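Local coordinates for secreted protein (Streptomyces lividans TK24, PDB 5LXZ) that probably works as a secreted mononuclear copper-radical oxidase of the galactose oxidase-like AA5 family, here an engineered variant with copper bound, at residues I125-G130 against Q196-A201; T131-K136 against F142-P147; A410-L413 against S417-V420; A438-P443 against E449-P454. The protein carries 1 engineered substitution. All coordinates share one frame; numbering follows the deposited sequence. Where two conformers were deposited one is given.

The four contacts form two pairs, about 54 Å apart between the centres of contacts 1 and 3. Contacts 1 and 2 share the range assigned to the GlxA beta barrel domain. Their centres are 10 Å apart, contact 2 is nested in the chain loop that contact 1 closes, and the backbone of Q196 bonds that of K132. Contacts 3 and 4 follow in series within one Kelch range. They are the two successive hairpins of one four-stranded antiparallel sheet, joined where strands 418-421 and 438-442 run as neighbours, with centres 9 Å apart. One pair thus belongs to the barrel domain and the other builds one blade of the propeller, contacts 1 and 3 lying on opposite sides of the chain's centre.

Contact 1: I125-G130 against Q196-A201; sequences ITLPAG and QGLSGA
A fully extended side chain on I125 (chi1 -177°, chi2 169°) carries CD1 out toward L198, whose CG lies beside its own backbone N (chi1 -55°), an arrangement in which its CD2 meets I125 CD1. The two side chains therefore meet tip to tip, in the beta barrel domain of GlxA, where strand 125-127 faces the loop that leads into helix 200-205. The evidence for a light apolar touch is direct: I125 CD1 lies 4.1 Å from L198 CD2, no hydrogen bond crosses between the segments, and the surface buried is just 86 Å². L127 adds a second, looser approach. Its CB does not point at the loop, yet the end of the chain swings round to bring CD2 near the same methyl of L198, making that methyl the common point of the contact. The backbones stay well separated, with the CA atoms of L127 and L198 9.6 Å apart, and the branched side chains span the gap. T206 of strand 206-210 touches both I125 and L198, while strand 148-150 pairs with 125-127 through the backbone. At the second meeting point, L127 CD2 stands 4.4 Å from L198 CD2.

Contact 2: T131-K136 against F142-P147; sequences TKFTGK and FVSKDP
F133 and F142 hold each other through a reciprocal backbone pair: F133 N donates to F142 O at 2.8 Å, and F142 N returns to F133 O at 2.9 Å. Two residues along, S144 N reaches T131 O at 3.0 Å with an N-H...O angle of 159°, lying in the plane of that carbonyl. The same T131 O receives the CA-H of V143. In the side chain of S144, OG occupies the position between backbone N and carbonyl carbon (chi1 62°), which turns it back to accept a weak bond from T131 N, 3.2 Å long and bent to 132°. These bonds make an antiparallel beta hairpin of strands 132-135 and 141-144 within the barrel domain, with F133 opposite F142 as a hydrogen-bonded pair and K132 opposite V143 as a non-hydrogen-bonded one. The F133 ring presents its edge to F142 O, which lies in the ring plane 3.6 Å from CD1; S144 CB also approaches at the edge, 4.2 Å from CE1. K132 and V143 lie on the opposite face of the sheet from the phenylalanines. Further out, V176 of strand 164-177 touches both phenylalanines and M114 and V116 of strand 111-118 touch F133, while the hydroxyl of T131 is bonded to the carbonyl of P128.

Contact 3: A410-L413 against S417-V420; sequences ASIL and SVLV
L413 provides the main bump at the turn end of the hairpin, lying across S417 and L419 with one methyl on each. Its CD2 presses against S417 OG at 3.4 Å, and its CD1 rests on L419 CB at 3.8 Å. The leucine side chains of L413 and L419 cross obliquely. CG of L419 stands anti to its backbone N (chi1 179°), which leaves CB as the surface that CD1 meets. An alanine at L413 would remove both methyls and is likely to open a gap beside L419 CB and the S417 hydroxyl. That hydroxyl is itself bonded to D415, in the turn. On the other face, the small CB of A410 rests against the paired methyls V418 CG1 and V420 CG2, 4.4 Å from each, and V418 CG2 lies near I412 CG1. V418 CG1 also packs over the S411 carbonyl, 3.6 Å from its O. Beneath these shapes the backbone sets the register: S411 and L419 bond both ways, with S411 N to L419 O at 2.9 Å, and L413 N meets S417 O at 2.8 Å with a nearly straight N-H...O angle of 168°. L472 of strand 472-476 also touches S411, L413 and L419. Strands 409-412 and 418-421 form the antiparallel hairpin that begins a four-stranded Kelch blade of the beta-propeller.

Contact 4: A438-P443 against E449-P454; sequences ARLYHP and ERVADP
L440 and E449 form a hydrogen-bonded antiparallel pair, in which L440 N donates to E449 O and E449 N to L440 O, each at 2.8 Å, while R439 faces R450 as a non-hydrogen-bonded pair and V451 N also donates to A438 O. On the face of L440 and E449, CG of E449 is anti to its backbone N (chi1 170°) and the extended chain delivers OE1 to H442. H442 NE2 donates to OE1 at 2.7 Å, nearly in the ring plane, and OE1 takes the bond on its anti lone pair. A phenylalanine in place of H442 would probably leave the E449 carboxylate without this donor and free to turn. This hairpin of strands 438-442 and 447-450 forms the outer half of a Kelch blade. The side chains of L440 and V451 cross at about a right angle, with L440 CD1 3.8 Å from V451 CG1, and A438 CB nests by V451 CG2 and P454 CD. On the other face, R450 CD sits over the centre of the R439 guanidinium, 4.1 Å from CZ. R450 NH2 makes a salt bridge to D453 OD1 at 3.1 Å, and R439 NH2 bonds Q437. A water bridges A438 N and R450 NE, accepting from each at 2.8 Å.

Contact 1: I125-G130 against Q196-A201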
loop_
_atom_site.group_PDB
_atom_site.type_symbol
_atom_site.label_atom_id
_atom_site.label_comp_id
_atom_site.label_asym_id
_atom_site.label_seq_id
_atom_site.Cartn_x
_atom_site.Cartn_y
_atom_site.Cartn_z
ATOM N N ILE A 125 -36.195 14.907 2.146
ATOM C CA ILE A 125 -36.700 14.667 0.827
ATOM C C ILE A 125 -36.682 13.166 0.584
ATOM O O ILE A 125 -35.729 12.476 0.960
ATOM C CB ILE A 125 -35.892 15.471 -0.249
ATOM C CG1 ILE A 125 -36.491 15.270 -1.630
ATOM C CG2 ILE A 125 -34.389 15.120 -0.188
ATOM C CD1 ILE A 125 -35.954 16.209 -2.703
ATOM N N THR A 126 -37.738 12.677 -0.032
ATOM C CA THR A 126 -37.829 11.285 -0.393
ATOM C C THR A 126 -37.705 11.196 -1.894
ATOM O O THR A 126 -38.441 11.843 -2.644
ATOM C CB THR A 126 -39.135 10.622 0.153
ATOM O OG1 THR A 126 -39.025 10.561 1.582
ATOM C CG2 THR A 126 -39.272 9.208 -0.385
ATOM N N LEU A 127 -36.758 10.377 -2.349
ATOM C CA LEU A 127 -36.638 10.111 -3.743
ATOM C C LEU A 127 -37.216 8.724 -3.982
ATOM O O LEU A 127 -36.717 7.750 -3.417
ATOM C CB LEU A 127 -35.162 10.148 -4.161
ATOM C CG LEU A 127 -34.449 11.451 -3.802
ATOM C CD1 LEU A 127 -32.965 11.328 -4.122
ATOM C CD2 LEU A 127 -35.048 12.646 -4.534
ATOM N N PRO A 128 -38.248 8.622 -4.831
ATOM C CA PRO A 128 -38.804 7.299 -5.091
ATOM C C PRO A 128 -37.878 6.313 -5.762
ATOM O O PRO A 128 -36.892 6.682 -6.438
ATOM C CB PRO A 128 -39.977 7.586 -6.063
ATOM C CG PRO A 128 -39.661 8.908 -6.677
ATOM C CD PRO A 128 -38.846 9.675 -5.679
ATOM N N ALA A 129 -38.247 5.046 -5.688
ATOM C CA ALA A 129 -37.654 4.077 -6.561
ATOM C C ALA A 129 -37.751 4.522 -8.002
ATOM O O ALA A 129 -38.782 5.073 -8.449
ATOM C CB ALA A 129 -38.330 2.717 -6.405
ATOM N N GLY A 130 -36.711 4.229 -8.758
ATOM C CA GLY A 130 -36.640 4.602 -10.149
ATOM C C GLY A 130 -36.120 6.016 -10.362
ATOM O O GLY A 130 -36.099 6.493 -11.493
ATOM N N GLN A 196 -32.241 13.502 -11.364
ATOM C CA GLN A 196 -33.157 13.888 -12.440
ATOM C C GLN A 196 -34.579 14.116 -11.907
ATOM O O GLN A 196 -35.047 13.393 -11.048
ATOM C CB GLN A 196 -33.205 12.831 -13.519
ATOM C CG GLN A 196 -31.894 12.642 -14.246
ATOM C CD GLN A 196 -32.030 11.822 -15.512
ATOM O OE1 GLN A 196 -33.145 11.643 -16.072
ATOM N NE2 GLN A 196 -30.912 11.319 -15.988
ATOM N N GLY A 197 -35.231 15.150 -12.425
ATOM C CA GLY A 197 -36.626 15.421 -12.086
ATOM C C GLY A 197 -36.862 16.416 -10.984
ATOM O O GLY A 197 -37.990 16.804 -10.781
ATOM N N LEU A 198 -35.817 16.844 -10.275
ATOM C CA LEU A 198 -35.933 17.941 -9.335
ATOM C C LEU A 198 -35.703 19.292 -10.049
ATOM O O LEU A 198 -35.006 19.368 -11.073
ATOM C CB LEU A 198 -34.903 17.780 -8.223
ATOM C CG LEU A 198 -34.897 16.467 -7.435
ATOM C CD1 LEU A 198 -33.843 16.553 -6.342
ATOM C CD2 LEU A 198 -36.256 16.178 -6.797
ATOM N N SER A 199 -36.251 20.363 -9.483
ATOM C CA SER A 199 -36.031 21.712 -10.010
ATOM C C SER A 199 -35.912 22.673 -8.854
ATOM O O SER A 199 -36.126 22.295 -7.694
ATOM C CB SER A 199 -37.164 22.147 -10.962
ATOM O OG SER A 199 -38.434 21.841 -10.415
ATOM N N GLY A 200 -35.520 23.900 -9.180
ATOM C CA GLY A 200 -35.501 24.978 -8.205
ATOM C C GLY A 200 -34.661 24.630 -6.999
ATOM O O GLY A 200 -33.554 24.089 -7.139
ATOM N N ALA A 201 -35.163 24.952 -5.802
ATOM C CA ALA A 201 -34.388 24.730 -4.572
ATOM C C ALA A 201 -34.038 23.250 -4.351
ATOM O O ALA A 201 -32.939 22.941 -3.922
ATOM C CB ALA A 201 -35.106 25.284 -3.339
#

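Contact 2: T131-K136 against F142-P147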
loop_
_atom_site.group_PDB
_atom_site.type_symbol
_atom_site.label_atom_id
_atom_site.label_comp_id
_atom_site.label_asym_id
_atom_site.label_seq_id
_atom_site.Cartn_x
_atom_site.Cartn_y
_atom_site.Cartn_z
ATOM N N THR A 131 -35.632 6.645 -9.297
ATOM C CA THR A 131 -34.940 7.934 -9.428
ATOM C C THR A 131 -33.638 7.713 -10.202
ATOM O O THR A 131 -32.885 6.777 -9.907
ATOM C CB THR A 131 -34.685 8.560 -8.057
ATOM O OG1 THR A 131 -35.932 8.902 -7.447
ATOM C CG2 THR A 131 -33.818 9.844 -8.119
ATOM N N LYS A 132 -33.392 8.613 -11.157
ATOM C CA LYS A 132 -32.201 8.583 -12.000
ATOM C C LYS A 132 -31.182 9.569 -11.483
ATOM O O LYS A 132 -31.524 10.700 -11.131
ATOM C CB LYS A 132 -32.555 8.954 -13.414
ATOM C CG LYS A 132 -33.261 7.852 -14.179
ATOM C CD LYS A 132 -33.724 8.308 -15.546
ATOM C CE LYS A 132 -34.297 7.144 -16.347
ATOM N NZ LYS A 132 -34.369 7.552 -17.774
ATOM N N PHE A 133 -29.931 9.105 -11.402
ATOM C CA PHE A 133 -28.805 9.886 -10.903
ATOM C C PHE A 133 -27.807 9.891 -12.030
ATOM O O PHE A 133 -27.448 8.828 -12.521
ATOM C CB PHE A 133 -28.185 9.194 -9.704
ATOM C CG PHE A 133 -29.064 9.113 -8.514
ATOM C CD1 PHE A 133 -29.950 8.043 -8.379
ATOM C CD2 PHE A 133 -28.990 10.066 -7.504
ATOM C CE1 PHE A 133 -30.750 7.957 -7.248
ATOM C CE2 PHE A 133 -29.796 9.975 -6.360
ATOM C CZ PHE A 133 -30.672 8.913 -6.253
ATOM N N THR A 134 -27.333 11.076 -12.445
ATOM C CA THR A 134 -26.419 11.184 -13.597
ATOM C C THR A 134 -25.129 11.871 -13.145
ATOM O O THR A 134 -25.169 12.927 -12.540
ATOM C CB THR A 134 -27.081 11.932 -14.750
ATOM O OG1 THR A 134 -28.270 11.225 -15.114
ATOM C CG2 THR A 134 -26.199 12.017 -15.946
ATOM N N GLY A 135 -23.987 11.258 -13.459
ATOM C CA GLY A 135 -22.714 11.782 -12.995
ATOM C C GLY A 135 -22.409 13.069 -13.734
ATOM O O GLY A 135 -22.396 13.123 -14.976
ATOM N N LYS A 136 -22.123 14.123 -12.991
ATOM C CA LYS A 136 -21.908 15.417 -13.623
ATOM C C LYS A 136 -20.636 15.447 -14.473
ATOM O O LYS A 136 -20.561 16.161 -15.481
ATOM C CB LYS A 136 -21.913 16.510 -12.561
ATOM C CG LYS A 136 -23.287 16.635 -11.950
ATOM C CD LYS A 136 -23.274 17.568 -10.761
ATOM C CE LYS A 136 -24.636 17.630 -10.106
ATOM N NZ LYS A 136 -24.627 18.487 -8.914
ATOM N N PHE A 142 -27.585 6.063 -13.301
ATOM C CA PHE A 142 -27.914 4.948 -12.417
ATOM C C PHE A 142 -29.241 5.190 -11.800
ATOM O O PHE A 142 -29.611 6.344 -11.552
ATOM C CB PHE A 142 -26.831 4.749 -11.360
ATOM C CG PHE A 142 -25.478 4.523 -11.972
ATOM C CD1 PHE A 142 -24.689 5.609 -12.380
ATOM C CD2 PHE A 142 -25.020 3.251 -12.246
ATOM C CE1 PHE A 142 -23.499 5.399 -13.003
ATOM C CE2 PHE A 142 -23.798 3.047 -12.860
ATOM C CZ PHE A 142 -23.054 4.117 -13.259
ATOM N N VAL A 143 -29.970 4.101 -11.553
ATOM C CA VAL A 143 -31.342 4.172 -11.074
ATOM C C VAL A 143 -31.477 3.491 -9.723
ATOM O O VAL A 143 -30.940 2.394 -9.553
ATOM C CB VAL A 143 -32.262 3.449 -12.078
ATOM C CG1 VAL A 143 -33.716 3.745 -11.756
ATOM C CG2 VAL A 143 -31.943 3.879 -13.504
ATOM N N SER A 144 -32.190 4.100 -8.785
ATOM C CA SER A 144 -32.464 3.440 -7.523
ATOM C C SER A 144 -33.541 2.348 -7.687
ATOM O O SER A 144 -34.394 2.446 -8.553
ATOM C CB SER A 144 -32.928 4.443 -6.486
ATOM O OG SER A 144 -34.160 5.067 -6.901
ATOM N N LYS A 145 -33.473 1.320 -6.849
ATOM C CA LYS A 145 -34.456 0.222 -6.855
ATOM C C LYS A 145 -35.477 0.320 -5.723
ATOM O O LYS A 145 -36.546 -0.316 -5.758
ATOM C CB LYS A 145 -33.721 -1.123 -6.805
ATOM C CG LYS A 145 -32.802 -1.384 -7.993
ATOM C CD LYS A 145 -33.573 -1.527 -9.290
ATOM C CE LYS A 145 -32.640 -1.825 -10.452
ATOM N NZ LYS A 145 -33.376 -1.762 -11.733
ATOM N N ASP A 146 -35.165 1.128 -4.737
ATOM C CA ASP A 146 -36.002 1.417 -3.615
ATOM C C ASP A 146 -36.050 2.908 -3.381
ATOM O O ASP A 146 -35.139 3.647 -3.763
ATOM C CB ASP A 146 -35.447 0.776 -2.335
ATOM C CG ASP A 146 -35.948 -0.636 -2.119
ATOM O OD1 ASP A 146 -37.116 -0.931 -2.486
ATOM O OD2 ASP A 146 -35.159 -1.434 -1.586
ATOM N N PRO A 147 -37.080 3.366 -2.673
ATOM C CA PRO A 147 -37.109 4.749 -2.217
ATOM C C PRO A 147 -36.070 4.999 -1.155
ATOM O O PRO A 147 -35.616 4.051 -0.474
ATOM C CB PRO A 147 -38.530 4.913 -1.642
ATOM C CG PRO A 147 -38.885 3.540 -1.228
ATOM C CD PRO A 147 -38.281 2.619 -2.230
#

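Contact 3: A410-L413 against S417-V420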
loop_
_atom_site.group_PDB
_atom_site.type_symbol
_atom_site.label_atom_id
_atom_site.label_comp_id
_atom_site.label_asym_id
_atom_site.label_seq_id
_atom_site.Cartn_x
_atom_site.Cartn_y
_atom_site.Cartn_z
ATOM N N ALA A 410 7.338 -5.446 -5.466
ATOM C CA ALA A 410 8.604 -4.806 -5.687
ATOM C C ALA A 410 9.355 -4.633 -4.404
ATOM O O ALA A 410 8.865 -3.945 -3.497
ATOM C CB ALA A 410 8.464 -3.508 -6.437
ATOM N N SER A 411 10.491 -5.310 -4.275
ATOM C CA SER A 411 11.272 -5.310 -3.041
ATOM C C SER A 411 12.719 -4.981 -3.352
ATOM O O SER A 411 13.310 -5.583 -4.251
ATOM C CB SER A 411 11.208 -6.688 -2.376
ATOM O OG SER A 411 10.012 -6.843 -1.581
ATOM N N ILE A 412 13.296 -4.045 -2.619
ATOM C CA ILE A 412 14.714 -3.714 -2.718
ATOM C C ILE A 412 15.548 -4.849 -2.133
ATOM O O ILE A 412 15.218 -5.395 -1.074
ATOM C CB ILE A 412 15.016 -2.442 -1.935
ATOM C CG1 ILE A 412 14.228 -1.246 -2.510
ATOM C CG2 ILE A 412 16.499 -2.153 -1.928
ATOM C CD1 ILE A 412 14.288 -0.052 -1.580
ATOM N N LEU A 413 16.603 -5.257 -2.841
ATOM C CA LEU A 413 17.543 -6.262 -2.349
ATOM C C LEU A 413 18.859 -5.614 -1.930
ATOM O O LEU A 413 19.185 -4.515 -2.384
ATOM C CB LEU A 413 17.846 -7.286 -3.462
ATOM C CG LEU A 413 16.854 -8.460 -3.576
ATOM C CD1 LEU A 413 15.410 -8.116 -3.560
ATOM C CD2 LEU A 413 17.203 -9.323 -4.796
ATOM N N SER A 417 19.840 -4.310 -6.437
ATOM C CA SER A 417 18.772 -4.717 -7.332
ATOM C C SER A 417 17.397 -4.558 -6.684
ATOM O O SER A 417 17.282 -4.429 -5.470
ATOM C CB SER A 417 19.001 -6.138 -7.850
ATOM O OG SER A 417 18.789 -7.127 -6.896
ATOM N N VAL A 418 16.382 -4.491 -7.524
ATOM C CA VAL A 418 15.000 -4.477 -7.091
ATOM C C VAL A 418 14.291 -5.656 -7.736
ATOM O O VAL A 418 14.246 -5.772 -8.946
ATOM C CB VAL A 418 14.285 -3.173 -7.453
ATOM C CG1 VAL A 418 12.841 -3.191 -6.923
ATOM C CG2 VAL A 418 15.032 -1.983 -6.867
ATOM N N LEU A 419 13.724 -6.523 -6.947
ATOM C CA LEU A 419 12.932 -7.641 -7.427
ATOM C C LEU A 419 11.531 -7.199 -7.745
ATOM O O LEU A 419 10.829 -6.740 -6.829
ATOM C CB LEU A 419 12.918 -8.779 -6.415
ATOM C CG LEU A 419 12.121 -10.025 -6.745
ATOM C CD1 LEU A 419 12.650 -10.734 -7.972
ATOM C CD2 LEU A 419 12.059 -10.954 -5.531
ATOM N N VAL A 420 11.104 -7.331 -8.996
ATOM C CA VAL A 420 9.790 -6.941 -9.467
ATOM C C VAL A 420 9.120 -8.199 -9.962
ATOM O O VAL A 420 9.625 -8.853 -10.900
ATOM C CB VAL A 420 9.899 -5.887 -10.578
ATOM C CG1 VAL A 420 8.531 -5.537 -11.109
ATOM C CG2 VAL A 420 10.630 -4.662 -10.072
#

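Contact 4: A438-P443 against E449-P454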
loop_
_atom_site.group_PDB
_atom_site.type_symbol
_atom_site.label_atom_id
_atom_site.label_comp_id
_atom_site.label_asym_id
_atom_site.label_seq_id
_atom_site.Cartn_x
_atom_site.Cartn_y
_atom_site.Cartn_z
ATOM N N ALA A 438 9.097 -12.917 -12.922
ATOM C CA ALA A 438 9.893 -12.109 -12.016
ATOM C C ALA A 438 11.103 -11.555 -12.723
ATOM O O ALA A 438 11.692 -12.243 -13.586
ATOM C CB ALA A 438 10.331 -12.905 -10.800
ATOM N N ARG A 439 11.542 -10.378 -12.315
ATOM C CA ARG A 439 12.661 -9.694 -12.866
ATOM C C ARG A 439 13.456 -9.036 -11.765
ATOM O O ARG A 439 12.908 -8.636 -10.728
ATOM C CB ARG A 439 12.227 -8.590 -13.822
ATOM C CG ARG A 439 11.558 -9.095 -15.076
ATOM C CD ARG A 439 10.790 -7.971 -15.736
ATOM N NE ARG A 439 10.275 -8.405 -17.036
ATOM C CZ ARG A 439 9.238 -9.213 -17.214
ATOM N NH1 ARG A 439 8.502 -9.645 -16.198
ATOM N NH2 ARG A 439 8.909 -9.618 -18.461
ATOM N N LEU A 440 14.740 -8.890 -12.007
ATOM C CA LEU A 440 15.575 -7.986 -11.257
ATOM C C LEU A 440 15.800 -6.717 -12.033
ATOM O O LEU A 440 16.257 -6.758 -13.200
ATOM C CB LEU A 440 16.914 -8.634 -10.891
ATOM C CG LEU A 440 16.889 -9.825 -9.960
ATOM C CD1 LEU A 440 18.264 -10.451 -9.910
ATOM C CD2 LEU A 440 16.404 -9.479 -8.553
ATOM N N TYR A 441 15.484 -5.569 -11.440
ATOM C CA TYR A 441 15.847 -4.266 -11.994
ATOM C C TYR A 441 17.218 -3.910 -11.455
ATOM O O TYR A 441 17.485 -4.040 -10.259
ATOM C CB TYR A 441 14.851 -3.198 -11.561
ATOM C CG TYR A 441 15.264 -1.831 -12.005
ATOM C CD1 TYR A 441 15.275 -1.486 -13.365
ATOM C CD2 TYR A 441 15.726 -0.894 -11.101
ATOM C CE1 TYR A 441 15.735 -0.236 -13.772
ATOM C CE2 TYR A 441 16.128 0.350 -11.494
ATOM C CZ TYR A 441 16.147 0.682 -12.840
ATOM O OH TYR A 441 16.591 1.923 -13.216
ATOM N N HIS A 442 18.097 -3.475 -12.343
ATOM C CA HIS A 442 19.438 -3.109 -11.987
ATOM C C HIS A 442 19.573 -1.601 -12.198
ATOM O O HIS A 442 19.578 -1.159 -13.341
ATOM C CB HIS A 442 20.391 -3.862 -12.907
ATOM C CG HIS A 442 20.389 -5.339 -12.687
ATOM N ND1 HIS A 442 20.925 -5.916 -11.550
ATOM C CD2 HIS A 442 19.900 -6.348 -13.431
ATOM C CE1 HIS A 442 20.777 -7.227 -11.619
ATOM N NE2 HIS A 442 20.169 -7.516 -12.756
ATOM N N PRO A 443 19.617 -0.797 -11.118
ATOM C CA PRO A 443 19.673 0.677 -11.313
ATOM C C PRO A 443 20.921 1.159 -12.063
ATOM O O PRO A 443 20.858 2.163 -12.777
ATOM C CB PRO A 443 19.642 1.247 -9.888
ATOM C CG PRO A 443 19.082 0.158 -9.051
ATOM C CD PRO A 443 19.389 -1.161 -9.708
ATOM N N GLU A 449 16.422 -7.814 -15.768
ATOM C CA GLU A 449 16.934 -9.163 -16.027
ATOM C C GLU A 449 15.830 -10.105 -15.592
ATOM O O GLU A 449 15.419 -10.071 -14.444
ATOM C CB GLU A 449 18.194 -9.400 -15.211
ATOM C CG GLU A 449 18.698 -10.833 -15.212
ATOM C CD GLU A 449 19.807 -11.070 -14.196
ATOM O OE1 GLU A 449 20.152 -10.159 -13.414
ATOM O OE2 GLU A 449 20.335 -12.224 -14.142
ATOM N N ARG A 450 15.320 -10.931 -16.485
ATOM C CA ARG A 450 14.379 -11.951 -16.108
ATOM C C ARG A 450 15.042 -13.019 -15.233
ATOM O O ARG A 450 16.161 -13.461 -15.495
ATOM C CB ARG A 450 13.825 -12.576 -17.372
ATOM C CG ARG A 450 12.683 -13.467 -17.124
ATOM C CD ARG A 450 11.344 -12.780 -17.170
ATOM N NE ARG A 450 10.426 -13.897 -17.148
ATOM C CZ ARG A 450 9.748 -14.408 -18.153
ATOM N NH1 ARG A 450 9.727 -13.826 -19.349
ATOM N NH2 ARG A 450 9.022 -15.484 -17.935
ATOM N N VAL A 451 14.354 -13.406 -14.179
ATOM C CA VAL A 451 14.809 -14.457 -13.275
ATOM C C VAL A 451 13.756 -15.576 -13.202
ATOM O O VAL A 451 12.871 -15.597 -14.028
ATOM C CB VAL A 451 15.258 -13.902 -11.922
ATOM C CG1 VAL A 451 16.497 -13.025 -12.083
ATOM C CG2 VAL A 451 14.111 -13.161 -11.173
ATOM N N ALA A 452 13.859 -16.475 -12.243
ATOM C CA ALA A 452 12.949 -17.637 -12.186
ATOM C C ALA A 452 11.513 -17.179 -12.019
ATOM O O ALA A 452 11.247 -16.198 -11.289
ATOM C CB ALA A 452 13.320 -18.525 -11.032
ATOM N N ASP A 453 10.595 -17.866 -12.674
ATOM C CA ASP A 453 9.154 -17.578 -12.551
ATOM C C ASP A 453 8.657 -17.924 -11.154
ATOM O O ASP A 453 8.921 -19.009 -10.638
ATOM C CB ASP A 453 8.306 -18.391 -13.521
ATOM C CG ASP A 453 8.570 -18.100 -14.953
ATOM O OD1 ASP A 453 9.214 -17.126 -15.370
ATOM O OD2 ASP A 453 8.056 -18.940 -15.733
ATOM N N PRO A 454 7.876 -17.030 -10.528
ATOM C CA PRO A 454 7.181 -17.453 -9.334
ATOM C C PRO A 454 6.264 -18.630 -9.561
ATOM O O PRO A 454 5.812 -18.864 -10.694
ATOM C CB PRO A 454 6.331 -16.220 -8.938
ATOM C CG PRO A 454 6.370 -15.283 -10.072
ATOM C CD PRO A 454 7.436 -15.720 -11.055
HETATM O O HOH W 1 10.277 -14.899 -14.585
#